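Local coordinates for lipase aflb (Neosartorya fumigata, PDB 6IDY), which is a fungal lipase that probably hydrolyses the ester bonds of lipids and carries a bound calcium ion, at residues G182-A187 with A372-A377; N217-S220 with N226-V229; N367-A372 with S387-D392. One frame throughout, in Å; residues are numbered along the deposited sequence.

Interaction 1: G182-A187 with A372-A377; sequences GKLGSA and ALAVDA. With CA (calcium ion), chain D.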
ATOM      1  N   GLY A 182     -10.859   1.939  -2.294  1.00 22.95           N
ATOM      2  CA  GLY A 182     -11.962   1.024  -2.016  1.00 23.16           C
ATOM      3  C   GLY A 182     -13.194   1.519  -2.764  1.00 27.46           C
ATOM      4  O   GLY A 182     -14.129   0.753  -3.012  1.00 27.78           O
ATOM      5  N   LYS A 183     -13.163   2.821  -3.175  1.00 23.85           N
ATOM      6  CA  LYS A 183     -14.195   3.536  -3.939  1.00 24.18           C
ATOM      7  C   LYS A 183     -13.881   3.620  -5.454  1.00 27.46           C
ATOM      8  O   LYS A 183     -14.531   4.394  -6.162  1.00 27.18           O
ATOM      9  CB  LYS A 183     -14.387   4.959  -3.379  1.00 27.01           C
ATOM     10  CG  LYS A 183     -14.964   5.031  -1.969  1.00 37.70           C
ATOM     11  CD  LYS A 183     -15.035   6.478  -1.508  1.00 44.88           C
ATOM     12  CE  LYS A 183     -15.572   6.639  -0.111  1.00 55.10           C
ATOM     13  NZ  LYS A 183     -14.513   6.439   0.911  1.00 67.21           N
ATOM     14  N   LEU A 184     -12.908   2.823  -5.956  1.00 23.40           N
ATOM     15  CA  LEU A 184     -12.517   2.808  -7.380  1.00 22.93           C
ATOM     16  C   LEU A 184     -13.688   2.475  -8.332  1.00 26.44           C
ATOM     17  O   LEU A 184     -13.745   3.011  -9.442  1.00 25.99           O
ATOM     18  CB  LEU A 184     -11.317   1.862  -7.607  1.00 22.46           C
ATOM     19  CG  LEU A 184     -10.758   1.705  -9.040  1.00 26.64           C
ATOM     20  CD1 LEU A 184     -10.168   3.017  -9.571  1.00 25.61           C
ATOM     21  CD2 LEU A 184      -9.741   0.577  -9.100  1.00 26.83           C
ATOM     22  N   GLY A 185     -14.626   1.651  -7.861  1.00 23.98           N
ATOM     23  CA  GLY A 185     -15.834   1.275  -8.595  1.00 24.76           C
ATOM     24  C   GLY A 185     -16.724   2.455  -8.945  1.00 30.23           C
ATOM     25  O   GLY A 185     -17.541   2.356  -9.862  1.00 30.83           O
ATOM     26  N   SER A 186     -16.563   3.590  -8.225  1.00 26.22           N
ATOM     27  CA  SER A 186     -17.308   4.827  -8.478  1.00 26.92           C
ATOM     28  C   SER A 186     -16.667   5.627  -9.630  1.00 31.90           C
ATOM     29  O   SER A 186     -17.283   6.568 -10.129  1.00 33.33           O
ATOM     30  CB  SER A 186     -17.343   5.693  -7.222  1.00 29.37           C
ATOM     31  OG  SER A 186     -17.890   4.998  -6.114  1.00 36.16           O
ATOM     32  N   ALA A 187     -15.429   5.267 -10.034  1.00 26.93           N
ATOM     33  CA  ALA A 187     -14.675   5.972 -11.074  1.00 26.37           C
ATOM     34  C   ALA A 187     -14.416   5.139 -12.326  1.00 30.69           C
ATOM     35  O   ALA A 187     -14.238   5.698 -13.409  1.00 31.12           O
ATOM     36  CB  ALA A 187     -13.355   6.467 -10.498  1.00 25.86           C
ATOM     37  N   ALA A 372      -6.943   9.495 -11.957  1.00 21.98           N
ATOM     38  CA  ALA A 372      -7.155   9.673 -13.393  1.00 22.66           C
ATOM     39  C   ALA A 372      -6.317   8.662 -14.189  1.00 27.53           C
ATOM     40  O   ALA A 372      -6.799   8.120 -15.182  1.00 27.76           O
ATOM     41  CB  ALA A 372      -6.818  11.097 -13.803  1.00 23.57           C
ATOM     42  N   LEU A 373      -5.095   8.356 -13.711  1.00 23.15           N
ATOM     43  CA  LEU A 373      -4.228   7.367 -14.350  1.00 22.05           C
ATOM     44  C   LEU A 373      -4.748   5.954 -14.133  1.00 25.36           C
ATOM     45  O   LEU A 373      -4.674   5.141 -15.053  1.00 24.61           O
ATOM     46  CB  LEU A 373      -2.779   7.494 -13.863  1.00 21.19           C
ATOM     47  CG  LEU A 373      -1.992   8.679 -14.423  1.00 25.11           C
ATOM     48  CD1 LEU A 373      -0.829   8.996 -13.538  1.00 24.28           C
ATOM     49  CD2 LEU A 373      -1.566   8.450 -15.884  1.00 23.90           C
ATOM     50  N   ALA A 374      -5.292   5.667 -12.929  1.00 21.73           N
ATOM     51  CA  ALA A 374      -5.867   4.359 -12.607  1.00 21.66           C
ATOM     52  C   ALA A 374      -7.067   4.074 -13.528  1.00 25.36           C
ATOM     53  O   ALA A 374      -7.155   2.989 -14.087  1.00 25.24           O
ATOM     54  CB  ALA A 374      -6.293   4.314 -11.145  1.00 22.30           C
ATOM     55  N   VAL A 375      -7.951   5.075 -13.714  1.00 22.54           N
ATOM     56  CA  VAL A 375      -9.153   5.022 -14.558  1.00 22.76           C
ATOM     57  C   VAL A 375      -8.739   4.836 -16.023  1.00 27.96           C
ATOM     58  O   VAL A 375      -9.266   3.951 -16.701  1.00 28.94           O
ATOM     59  CB  VAL A 375     -10.067   6.262 -14.331  1.00 25.73           C
ATOM     60  CG1 VAL A 375     -11.190   6.347 -15.365  1.00 26.54           C
ATOM     61  CG2 VAL A 375     -10.639   6.259 -12.924  1.00 25.00           C
ATOM     62  N   ASP A 376      -7.764   5.630 -16.487  1.00 23.70           N
ATOM     63  CA  ASP A 376      -7.242   5.534 -17.849  1.00 23.37           C
ATOM     64  C   ASP A 376      -6.596   4.158 -18.122  1.00 27.75           C
ATOM     65  O   ASP A 376      -6.804   3.606 -19.203  1.00 29.22           O
ATOM     66  CB  ASP A 376      -6.275   6.688 -18.145  1.00 24.44           C
ATOM     67  CG  ASP A 376      -5.680   6.620 -19.528  1.00 30.13           C
ATOM     68  OD1 ASP A 376      -6.339   7.096 -20.482  1.00 30.87           O
ATOM     69  OD2 ASP A 376      -4.577   6.069 -19.663  1.00 29.71           O
ATOM     70  N   ALA A 377      -5.844   3.604 -17.145  1.00 22.67           N
ATOM     71  CA  ALA A 377      -5.199   2.286 -17.254  1.00 22.05           C
ATOM     72  C   ALA A 377      -6.231   1.173 -17.431  1.00 26.18           C
ATOM     73  O   ALA A 377      -6.042   0.286 -18.261  1.00 25.29           O
ATOM     74  CB  ALA A 377      -4.360   2.005 -16.016  1.00 21.95           C
TER
HETATM   75 CA    CA D 501      -4.950  -1.366 -19.261  1.00 25.93          CA
HETATM   76  O   HOH W   1      -6.977  -2.464 -19.729  1.00 27.62           O
HETATM   77  O   HOH W   2      -4.027  -3.472 -19.955  1.00 26.23           O
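A374 and V375 of helix 368-379 receive two apolar residues from the short 3-10 turn and following loop before strand 190-195, a small case of how a helix is packed against the connection between helix 173-178 and strand 190-195. A374 comes first: its CB points toward the 3-10 turn and lies 4.4 Å from L184 CD1, a loose touch. L184 reaches this far because its CG stands anti to the backbone N (chi1 180°), and the same side chain also rests on L378 one turn further along the helix. V375 makes the closer approach. Its CG2 meets A187 CB at 3.6 Å, while both methyls sit beside the A187 carbonyl, CG1 and CG2 each 3.7 Å from A187 O; the branch thus straddles that oxygen. D376 turns to other partners, its OD2 joined to R388 NH2 in a salt bridge and to D385 N. A377 ends the walk, lending its backbone O to the calcium ion at 2.2 Å, alongside two waters and further ligands from D255, H380 and G382. The side-chain contact is apolar, without a hydrogen bond between the segments, and holds by shape fit; the helix's directional bonds to calcium and R388 lie outside it.

Interaction 2: N217-S220 with N226-V229; sequences NYIS and NVAV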
ATOM      1  N   ASN A 217      -4.879 -15.735  -8.857  1.00 22.32           N
ATOM      2  CA  ASN A 217      -5.399 -16.967  -9.448  1.00 23.31           C
ATOM      3  C   ASN A 217      -6.777 -17.351  -8.926  1.00 27.74           C
ATOM      4  O   ASN A 217      -7.590 -17.862  -9.697  1.00 27.69           O
ATOM      5  CB  ASN A 217      -4.395 -18.104  -9.301  1.00 24.34           C
ATOM      6  CG  ASN A 217      -3.212 -17.955 -10.229  1.00 33.79           C
ATOM      7  OD1 ASN A 217      -3.276 -17.278 -11.266  1.00 25.29           O
ATOM      8  ND2 ASN A 217      -2.113 -18.605  -9.894  1.00 23.51           N
ATOM      9  N   TYR A 218      -7.069 -17.035  -7.655  1.00 24.16           N
ATOM     10  CA  TYR A 218      -8.371 -17.327  -7.065  1.00 24.51           C
ATOM     11  C   TYR A 218      -9.463 -16.398  -7.600  1.00 27.61           C
ATOM     12  O   TYR A 218     -10.543 -16.876  -7.958  1.00 27.81           O
ATOM     13  CB  TYR A 218      -8.314 -17.316  -5.521  1.00 25.20           C
ATOM     14  CG  TYR A 218      -9.668 -17.502  -4.870  1.00 26.06           C
ATOM     15  CD1 TYR A 218     -10.189 -18.773  -4.646  1.00 28.44           C
ATOM     16  CD2 TYR A 218     -10.449 -16.406  -4.519  1.00 26.04           C
ATOM     17  CE1 TYR A 218     -11.455 -18.947  -4.086  1.00 29.94           C
ATOM     18  CE2 TYR A 218     -11.712 -16.567  -3.959  1.00 27.70           C
ATOM     19  CZ  TYR A 218     -12.210 -17.838  -3.739  1.00 34.00           C
ATOM     20  OH  TYR A 218     -13.450 -17.975  -3.176  1.00 34.72           O
ATOM     21  N   ILE A 219      -9.203 -15.082  -7.612  1.00 22.67           N
ATOM     22  CA  ILE A 219     -10.189 -14.107  -8.080  1.00 22.12           C
ATOM     23  C   ILE A 219     -10.431 -14.294  -9.579  1.00 26.36           C
ATOM     24  O   ILE A 219     -11.582 -14.247 -10.011  1.00 26.07           O
ATOM     25  CB  ILE A 219      -9.841 -12.654  -7.649  1.00 23.99           C
ATOM     26  CG1 ILE A 219      -9.877 -12.500  -6.095  1.00 23.40           C
ATOM     27  CG2 ILE A 219     -10.711 -11.597  -8.346  1.00 24.29           C
ATOM     28  CD1 ILE A 219     -11.268 -12.649  -5.367  1.00 24.10           C
ATOM     29  N   SER A 220      -9.373 -14.608 -10.347  1.00 22.72           N
ATOM     30  CA  SER A 220      -9.524 -14.872 -11.779  1.00 22.51           C
ATOM     31  C   SER A 220     -10.399 -16.113 -12.025  1.00 28.00           C
ATOM     32  O   SER A 220     -11.253 -16.082 -12.915  1.00 27.14           O
ATOM     33  CB  SER A 220      -8.164 -15.034 -12.451  1.00 24.46           C
ATOM     34  OG  SER A 220      -8.306 -15.235 -13.848  1.00 31.23           O
ATOM     35  N   ASN A 226     -10.011 -12.027 -16.469  1.00 23.61           N
ATOM     36  CA  ASN A 226      -8.717 -11.475 -16.128  1.00 23.13           C
ATOM     37  C   ASN A 226      -9.006 -10.392 -15.084  1.00 26.81           C
ATOM     38  O   ASN A 226     -10.153  -9.956 -14.934  1.00 26.07           O
ATOM     39  CB  ASN A 226      -8.006 -10.920 -17.355  1.00 23.29           C
ATOM     40  CG  ASN A 226      -7.256 -11.976 -18.134  1.00 38.76           C
ATOM     41  OD1 ASN A 226      -7.426 -13.183 -17.933  1.00 29.96           O
ATOM     42  ND2 ASN A 226      -6.396 -11.544 -19.037  1.00 30.53           N
ATOM     43  N   VAL A 227      -7.997 -10.016 -14.316  1.00 23.36           N
ATOM     44  CA  VAL A 227      -8.164  -9.047 -13.240  1.00 21.70           C
ATOM     45  C   VAL A 227      -7.166  -7.912 -13.379  1.00 25.45           C
ATOM     46  O   VAL A 227      -6.283  -7.938 -14.240  1.00 25.22           O
ATOM     47  CB  VAL A 227      -8.035  -9.732 -11.838  1.00 24.21           C
ATOM     48  CG1 VAL A 227      -9.064 -10.852 -11.659  1.00 24.26           C
ATOM     49  CG2 VAL A 227      -6.611 -10.243 -11.581  1.00 22.94           C
ATOM     50  N   ALA A 228      -7.296  -6.940 -12.486  1.00 21.48           N
ATOM     51  CA  ALA A 228      -6.372  -5.847 -12.316  1.00 20.32           C
ATOM     52  C   ALA A 228      -5.952  -5.877 -10.857  1.00 24.14           C
ATOM     53  O   ALA A 228      -6.681  -6.392 -10.003  1.00 23.29           O
ATOM     54  CB  ALA A 228      -7.040  -4.530 -12.646  1.00 21.19           C
ATOM     55  N   VAL A 229      -4.747  -5.390 -10.582  1.00 20.85           N
ATOM     56  CA  VAL A 229      -4.210  -5.300  -9.231  1.00 19.67           C
ATOM     57  C   VAL A 229      -3.876  -3.833  -8.983  1.00 23.71           C
ATOM     58  O   VAL A 229      -3.223  -3.206  -9.821  1.00 23.55           O
ATOM     59  CB  VAL A 229      -2.949  -6.197  -9.027  1.00 21.94           C
ATOM     60  CG1 VAL A 229      -2.335  -5.973  -7.653  1.00 20.60           C
ATOM     61  CG2 VAL A 229      -3.258  -7.685  -9.248  1.00 21.80           C
TER
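The hydroxyl oxygen of S220 lies 4.4 Å from N226 CA but spends its hydrogen bond on the backbone O of S225, inside the connection that carries helix 205-223 into strand 227-232. That bond ties the end of the helix to the start of the strand, and methyl packing lies beside it. V227 points its side chain toward the helix, and CG1, lying anti to the carbonyl carbon (chi1 -58°), fits between two successive residues: it meets I219 CG2 at 3.8 Å and S220 N at 4.0 Å. The I219 and V227 side chains cross at about a right angle and meet through one methyl each. P162 of the neighbouring strand 161-166 packs on both of them. N226 turns away, its ND2 bonded to D254 OD1, while V227 pairs through its backbone with V252 and D254. Helix, short connection and parallel strand form the helix-to-strand half of a beta-alpha-beta crossover in the central sheet, as in the alpha/beta-hydrolase fold. The division of labour is plain: the segments themselves meet mainly through apolar contacts, while hydrogen bonds to S225, V252 and D254 probably help hold the chain path.

Interaction 3: N367-A372 with S387-D392; sequences NPLAWA and SRLDLD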
ATOM      1  N   ASN A 367      -4.504  11.245  -4.481  1.00 22.23           N
ATOM      2  CA  ASN A 367      -4.050  12.192  -5.502  1.00 22.09           C
ATOM      3  C   ASN A 367      -4.947  12.140  -6.768  1.00 26.96           C
ATOM      4  O   ASN A 367      -5.217  11.045  -7.267  1.00 26.07           O
ATOM      5  CB  ASN A 367      -2.573  11.978  -5.846  1.00 17.06           C
ATOM      6  CG  ASN A 367      -2.074  12.969  -6.855  1.00 29.41           C
ATOM      7  OD1 ASN A 367      -2.195  12.766  -8.062  1.00 23.97           O
ATOM      8  ND2 ASN A 367      -1.540  14.083  -6.387  1.00 19.20           N
ATOM      9  N   PRO A 368      -5.408  13.301  -7.301  1.00 24.88           N
ATOM     10  CA  PRO A 368      -6.302  13.269  -8.478  1.00 24.75           C
ATOM     11  C   PRO A 368      -5.682  12.692  -9.744  1.00 27.34           C
ATOM     12  O   PRO A 368      -6.391  12.031 -10.503  1.00 27.33           O
ATOM     13  CB  PRO A 368      -6.730  14.726  -8.653  1.00 27.18           C
ATOM     14  CG  PRO A 368      -5.722  15.513  -7.929  1.00 31.05           C
ATOM     15  CD  PRO A 368      -5.208  14.684  -6.817  1.00 26.21           C
ATOM     16  N   LEU A 369      -4.373  12.920  -9.962  1.00 23.09           N
ATOM     17  CA  LEU A 369      -3.650  12.369 -11.110  1.00 23.19           C
ATOM     18  C   LEU A 369      -3.527  10.845 -10.964  1.00 26.24           C
ATOM     19  O   LEU A 369      -3.750  10.133 -11.943  1.00 25.29           O
ATOM     20  CB  LEU A 369      -2.272  13.040 -11.297  1.00 23.16           C
ATOM     21  CG  LEU A 369      -1.376  12.505 -12.431  1.00 27.02           C
ATOM     22  CD1 LEU A 369      -1.937  12.851 -13.821  1.00 27.75           C
ATOM     23  CD2 LEU A 369       0.059  12.982 -12.272  1.00 25.48           C
ATOM     24  N   ALA A 370      -3.246  10.351  -9.730  1.00 22.35           N
ATOM     25  CA  ALA A 370      -3.159   8.911  -9.448  1.00 21.39           C
ATOM     26  C   ALA A 370      -4.465   8.208  -9.855  1.00 23.87           C
ATOM     27  O   ALA A 370      -4.420   7.186 -10.541  1.00 23.52           O
ATOM     28  CB  ALA A 370      -2.869   8.675  -7.974  1.00 21.49           C
ATOM     29  N   TRP A 371      -5.614   8.797  -9.481  1.00 20.81           N
ATOM     30  CA  TRP A 371      -6.962   8.311  -9.805  1.00 21.21           C
ATOM     31  C   TRP A 371      -7.259   8.360 -11.295  1.00 25.68           C
ATOM     32  O   TRP A 371      -7.746   7.371 -11.839  1.00 25.79           O
ATOM     33  CB  TRP A 371      -8.013   9.106  -9.029  1.00 20.47           C
ATOM     34  CG  TRP A 371      -8.201   8.581  -7.644  1.00 21.40           C
ATOM     35  CD1 TRP A 371      -7.321   8.674  -6.602  1.00 23.75           C
ATOM     36  CD2 TRP A 371      -9.308   7.807  -7.171  1.00 21.68           C
ATOM     37  NE1 TRP A 371      -7.823   8.020  -5.502  1.00 23.32           N
ATOM     38  CE2 TRP A 371      -9.052   7.491  -5.818  1.00 25.06           C
ATOM     39  CE3 TRP A 371     -10.510   7.358  -7.758  1.00 23.56           C
ATOM     40  CZ2 TRP A 371      -9.941   6.731  -5.046  1.00 24.30           C
ATOM     41  CZ3 TRP A 371     -11.399   6.621  -6.986  1.00 24.90           C
ATOM     42  CH2 TRP A 371     -11.106   6.302  -5.653  1.00 25.08           C
ATOM     43  N   ALA A 372      -6.943   9.495 -11.957  1.00 21.98           N
ATOM     44  CA  ALA A 372      -7.155   9.673 -13.393  1.00 22.66           C
ATOM     45  C   ALA A 372      -6.317   8.662 -14.189  1.00 27.53           C
ATOM     46  O   ALA A 372      -6.799   8.120 -15.182  1.00 27.76           O
ATOM     47  CB  ALA A 372      -6.818  11.097 -13.803  1.00 23.57           C
ATOM     48  N   SER A 387      -0.849  11.438 -21.464  1.00 28.51           N
ATOM     49  CA  SER A 387      -1.127  12.145 -22.721  1.00 29.60           C
ATOM     50  C   SER A 387      -2.596  12.002 -23.165  1.00 35.15           C
ATOM     51  O   SER A 387      -3.054  12.788 -23.994  1.00 36.79           O
ATOM     52  CB  SER A 387      -0.167  11.705 -23.824  1.00 32.39           C
ATOM     53  OG  SER A 387      -0.499  10.425 -24.335  1.00 40.49           O
ATOM     54  N   ARG A 388      -3.334  11.015 -22.600  1.00 31.14           N
ATOM     55  CA  ARG A 388      -4.756  10.783 -22.896  1.00 31.04           C
ATOM     56  C   ARG A 388      -5.650  11.535 -21.920  1.00 35.78           C
ATOM     57  O   ARG A 388      -6.873  11.518 -22.062  1.00 37.37           O
ATOM     58  CB  ARG A 388      -5.093   9.288 -22.839  1.00 29.33           C
ATOM     59  CG  ARG A 388      -4.625   8.476 -24.041  1.00 33.86           C
ATOM     60  CD  ARG A 388      -5.313   7.121 -24.086  1.00 37.31           C
ATOM     61  NE  ARG A 388      -4.976   6.284 -22.927  1.00 34.88           N
ATOM     62  CZ  ARG A 388      -4.191   5.212 -22.969  1.00 41.18           C
ATOM     63  NH1 ARG A 388      -3.655   4.817 -24.116  1.00 31.48           N
ATOM     64  NH2 ARG A 388      -3.945   4.520 -21.868  1.00 24.46           N
ATOM     65  N   LEU A 389      -5.050  12.190 -20.922  1.00 32.09           N
ATOM     66  CA  LEU A 389      -5.797  12.926 -19.905  1.00 32.12           C
ATOM     67  C   LEU A 389      -5.840  14.422 -20.176  1.00 35.12           C
ATOM     68  O   LEU A 389      -4.914  14.973 -20.773  1.00 33.83           O
ATOM     69  CB  LEU A 389      -5.191  12.684 -18.502  1.00 31.33           C
ATOM     70  CG  LEU A 389      -5.098  11.243 -17.982  1.00 35.36           C
ATOM     71  CD1 LEU A 389      -4.330  11.198 -16.670  1.00 34.59           C
ATOM     72  CD2 LEU A 389      -6.477  10.621 -17.796  1.00 37.93           C
ATOM     73  N   ASP A 390      -6.898  15.086 -19.684  1.00 31.77           N
ATOM     74  CA  ASP A 390      -7.015  16.537 -19.747  1.00 31.69           C
ATOM     75  C   ASP A 390      -6.250  16.997 -18.500  1.00 34.63           C
ATOM     76  O   ASP A 390      -6.831  17.091 -17.415  1.00 34.07           O
ATOM     77  CB  ASP A 390      -8.498  16.963 -19.699  1.00 33.92           C
ATOM     78  CG  ASP A 390      -8.769  18.452 -19.871  1.00 42.84           C
ATOM     79  OD1 ASP A 390      -7.808  19.254 -19.779  1.00 41.94           O
ATOM     80  OD2 ASP A 390      -9.942  18.816 -20.096  1.00 51.10           O
ATOM     81  N   LEU A 391      -4.923  17.201 -18.645  1.00 31.15           N
ATOM     82  CA  LEU A 391      -4.036  17.559 -17.532  1.00 30.68           C
ATOM     83  C   LEU A 391      -4.342  18.914 -16.897  1.00 36.25           C
ATOM     84  O   LEU A 391      -4.107  19.050 -15.703  1.00 36.14           O
ATOM     85  CB  LEU A 391      -2.546  17.443 -17.895  1.00 30.13           C
ATOM     86  CG  LEU A 391      -2.020  16.024 -18.190  1.00 33.91           C
ATOM     87  CD1 LEU A 391      -0.559  16.059 -18.566  1.00 33.88           C
ATOM     88  CD2 LEU A 391      -2.220  15.080 -17.004  1.00 34.38           C
ATOM     89  N   ASP A 392      -4.915  19.882 -17.634  1.00 34.39           N
ATOM     90  CA  ASP A 392      -5.289  21.177 -17.035  1.00 35.22           C
ATOM     91  C   ASP A 392      -6.351  20.979 -15.938  1.00 38.19           C
ATOM     92  O   ASP A 392      -6.234  21.560 -14.858  1.00 38.14           O
ATOM     93  CB  ASP A 392      -5.790  22.169 -18.102  1.00 38.91           C
ATOM     94  CG  ASP A 392      -4.741  22.588 -19.121  1.00 54.22           C
ATOM     95  OD1 ASP A 392      -3.589  22.874 -18.712  1.00 54.21           O
ATOM     96  OD2 ASP A 392      -5.076  22.650 -20.326  1.00 63.75           O
TER
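L369 and A372, one turn apart on helix 368-379, pack against L389 and L391 where the chain turns back after the calcium-binding loop, in a domain consistent with the alpha/beta-hydrolase fold. The dense part is a cluster of methyls. L389 points toward the helix and sets its two branches astride A372: CD1 stands 3.8 Å from A372 CB, while CD2 lies 3.6 Å from A372 O. L369 enters from the preceding turn, its CG anti to the backbone N (chi1 177°), which carries CD1 between the two leucines of the other segment, 4.1 Å from L389 CD1 and 3.9 Å from L391 CD2. It crosses both side chains obliquely. V394 closes over L369 and A372, and I349 touches L369 and L391, close to the C350-C395 disulfide that links this part of the chain to the end of helix 346-349.

The outer side is different. S387, R388, D390 and D392 are exposed, and D390, the centre of an inverse gamma turn, takes the N-cap position of helix 391-396. L391 is itself only partly covered. Back on the buried side, the start of helix 368-379 is capped by N367, with one oxygen serving two amides of the first turn: L369 N binds N367 OD1 weakly at 2.9 Å, and A370 N reaches that OD1 at 3.1 Å, in the carbonyl plane and on a lone pair.

Interactions 1 and 3 share helix 368-379 and the residue A372, with centres 11 Å apart; one joins the helix to the 3-10 turn and loop before strand 190-195, the other to the chain running into helix 391-396. Their segments alternate along the sequence, and the D376-R388 salt bridge connects them directly, as does W371 packing on K183 and L184. Interaction 2 lies between the two segments of interaction 1 in sequence. It touches neither: its centre lies about 17 Å from that of interaction 1 and about 25 Å from that of interaction 3. Interaction 2 packs a helix on the central sheet, while 1 and 3 hold helix 368-379, which carries calcium ligand A377, to two other parts of the chain.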